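Arginyl-trna synthetase (Thermus thermophilus, PDB 1IQ0) probably joins L-arginine to its cognate tRNA at the expense of ATP, as a monomeric class I aminoacyl-tRNA synthetase. Local coordinates at residues 528-531 with 532-535. Numbering follows the deposited sequence.
Sequences LAQY and LLDL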
ATOM      1  N   LEU A 528      -2.660   6.357   6.996  1.00 19.33           N
ATOM      2  CA  LEU A 528      -1.360   6.704   7.554  1.00 20.49           C
ATOM      3  C   LEU A 528      -0.940   8.043   6.962  1.00 20.12           C
ATOM      4  O   LEU A 528      -0.420   8.909   7.660  1.00 21.42           O
ATOM      5  CB  LEU A 528      -0.310   5.655   7.190  1.00 24.65           C
ATOM      6  CG  LEU A 528       0.907   5.485   8.112  1.00 27.41           C
ATOM      7  CD1 LEU A 528       2.114   5.161   7.256  1.00 22.84           C
ATOM      8  CD2 LEU A 528       1.168   6.728   8.944  1.00 23.49           C
ATOM      9  N   ALA A 529      -1.169   8.195   5.661  1.00 19.27           N
ATOM     10  CA  ALA A 529      -0.821   9.418   4.964  1.00 22.85           C
ATOM     11  C   ALA A 529      -1.517  10.595   5.627  1.00 24.24           C
ATOM     12  O   ALA A 529      -0.893  11.614   5.901  1.00 24.78           O
ATOM     13  CB  ALA A 529      -1.235   9.320   3.494  1.00 20.44           C
ATOM     14  N   GLN A 530      -2.810  10.443   5.893  1.00 21.25           N
ATOM     15  CA  GLN A 530      -3.583  11.503   6.521  1.00 22.49           C
ATOM     16  C   GLN A 530      -3.062  11.784   7.935  1.00 20.56           C
ATOM     17  O   GLN A 530      -2.987  12.934   8.352  1.00 20.42           O
ATOM     18  CB  GLN A 530      -5.065  11.126   6.560  1.00 26.69           C
ATOM     19  CG  GLN A 530      -5.978  12.209   7.122  1.00 34.46           C
ATOM     20  CD  GLN A 530      -5.824  13.538   6.397  1.00 39.32           C
ATOM     21  OE1 GLN A 530      -5.954  13.612   5.171  1.00 41.19           O
ATOM     22  NE2 GLN A 530      -5.541  14.595   7.156  1.00 39.36           N
ATOM     23  N   TYR A 531      -2.701  10.738   8.672  1.00 15.98           N
ATOM     24  CA  TYR A 531      -2.169  10.943  10.014  1.00 16.07           C
ATOM     25  C   TYR A 531      -0.895  11.789   9.960  1.00 19.60           C
ATOM     26  O   TYR A 531      -0.671  12.649  10.814  1.00 20.50           O
ATOM     27  CB  TYR A 531      -1.819   9.615  10.695  1.00 18.59           C
ATOM     28  CG  TYR A 531      -1.020   9.827  11.965  1.00 16.99           C
ATOM     29  CD1 TYR A 531      -1.629  10.322  13.123  1.00 18.02           C
ATOM     30  CD2 TYR A 531       0.360   9.606  11.995  1.00 17.49           C
ATOM     31  CE1 TYR A 531      -0.881  10.596  14.280  1.00 16.57           C
ATOM     32  CE2 TYR A 531       1.118   9.879  13.148  1.00 22.09           C
ATOM     33  CZ  TYR A 531       0.485  10.376  14.284  1.00 20.87           C
ATOM     34  OH  TYR A 531       1.215  10.656  15.423  1.00 18.80           O
ATOM     35  N   LEU A 532      -0.055  11.530   8.963  1.00 18.06           N
ATOM     36  CA  LEU A 532       1.198  12.264   8.830  1.00 18.18           C
ATOM     37  C   LEU A 532       0.961  13.739   8.526  1.00 19.49           C
ATOM     38  O   LEU A 532       1.713  14.594   8.985  1.00 17.85           O
ATOM     39  CB  LEU A 532       2.079  11.626   7.755  1.00 24.16           C
ATOM     40  CG  LEU A 532       2.597  10.221   8.096  1.00 22.46           C
ATOM     41  CD1 LEU A 532       3.500   9.728   6.969  1.00 25.16           C
ATOM     42  CD2 LEU A 532       3.367  10.246   9.416  1.00 20.20           C
ATOM     43  N   LEU A 533      -0.078  14.036   7.752  1.00 21.84           N
ATOM     44  CA  LEU A 533      -0.411  15.420   7.441  1.00 24.06           C
ATOM     45  C   LEU A 533      -0.825  16.100   8.743  1.00 27.20           C
ATOM     46  O   LEU A 533      -0.374  17.206   9.045  1.00 28.89           O
ATOM     47  CB  LEU A 533      -1.567  15.494   6.437  1.00 20.65           C
ATOM     48  CG  LEU A 533      -1.202  15.268   4.966  1.00 25.29           C
ATOM     49  CD1 LEU A 533      -2.454  15.316   4.097  1.00 22.09           C
ATOM     50  CD2 LEU A 533      -0.220  16.347   4.526  1.00 23.73           C
ATOM     51  N   ASP A 534      -1.681  15.427   9.512  1.00 26.13           N
ATOM     52  CA  ASP A 534      -2.146  15.967  10.781  1.00 24.75           C
ATOM     53  C   ASP A 534      -1.003  16.178  11.777  1.00 24.24           C
ATOM     54  O   ASP A 534      -0.962  17.188  12.475  1.00 24.52           O
ATOM     55  CB  ASP A 534      -3.197  15.044  11.407  1.00 27.71           C
ATOM     56  CG  ASP A 534      -4.461  14.932  10.564  1.00 30.33           C
ATOM     57  OD1 ASP A 534      -4.757  15.868   9.793  1.00 34.79           O
ATOM     58  OD2 ASP A 534      -5.176  13.918  10.686  1.00 34.21           O
ATOM     59  N   LEU A 535      -0.078  15.225  11.848  1.00 18.21           N
ATOM     60  CA  LEU A 535       1.031  15.343  12.779  1.00 20.48           C
ATOM     61  C   LEU A 535       1.959  16.480  12.360  1.00 21.63           C
ATOM     62  O   LEU A 535       2.444  17.238  13.201  1.00 21.09           O
ATOM     63  CB  LEU A 535       1.815  14.034  12.863  1.00 11.71           C
ATOM     64  CG  LEU A 535       2.933  14.048  13.918  1.00 14.67           C
ATOM     65  CD1 LEU A 535       2.336  14.311  15.321  1.00 14.23           C
ATOM     66  CD2 LEU A 535       3.670  12.722  13.893  1.00 13.85           C
TER
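Four successive backbone hydrogen bonds, from the N atoms of L532, L533, D534 and L535 to the O atoms of L528, A529, Q530 and Y531, hold one stretch of alpha-helix, a worked example of how side chains four residues apart lie close enough to touch. The polar pair is Q530 with D534. Bent at chi2 (55°), the glutamine chain brings its amide round to the carboxylate. NE2 of Q530 gives OD1 of D534 a weak, clearly bent hydrogen bond (N-H...O 133°) at 3.0 Å, the two flat groups being turned 48° apart. Both residues are exposed.

The apolar contacts gather on another side. Y531 and L535 run alongside each other, pointing the same way: CB of L535 lies over one ring face, offset toward the rim, and its CD2 is 3.9 Å from CE2 of Y531. L532 crosses the tyrosine at about a right angle, CD2 to CD2 at 4.0 Å, while its CG meets CD2 of L528 at 3.9 Å. The hydroxyl of Y531 is hydrogen-bonded to the backbone O of D508; a phenylalanine here would probably leave that carbonyl without this partner and lose the hydroxyl's packing against CD2 of L535.

Helix 525-544 belongs to the helical DALR anticodon-binding domain. L532 and L535 pack on helix 562-583, A529 and L533 on F444 of helix 430-448, and L535 also reaches helix 500-509.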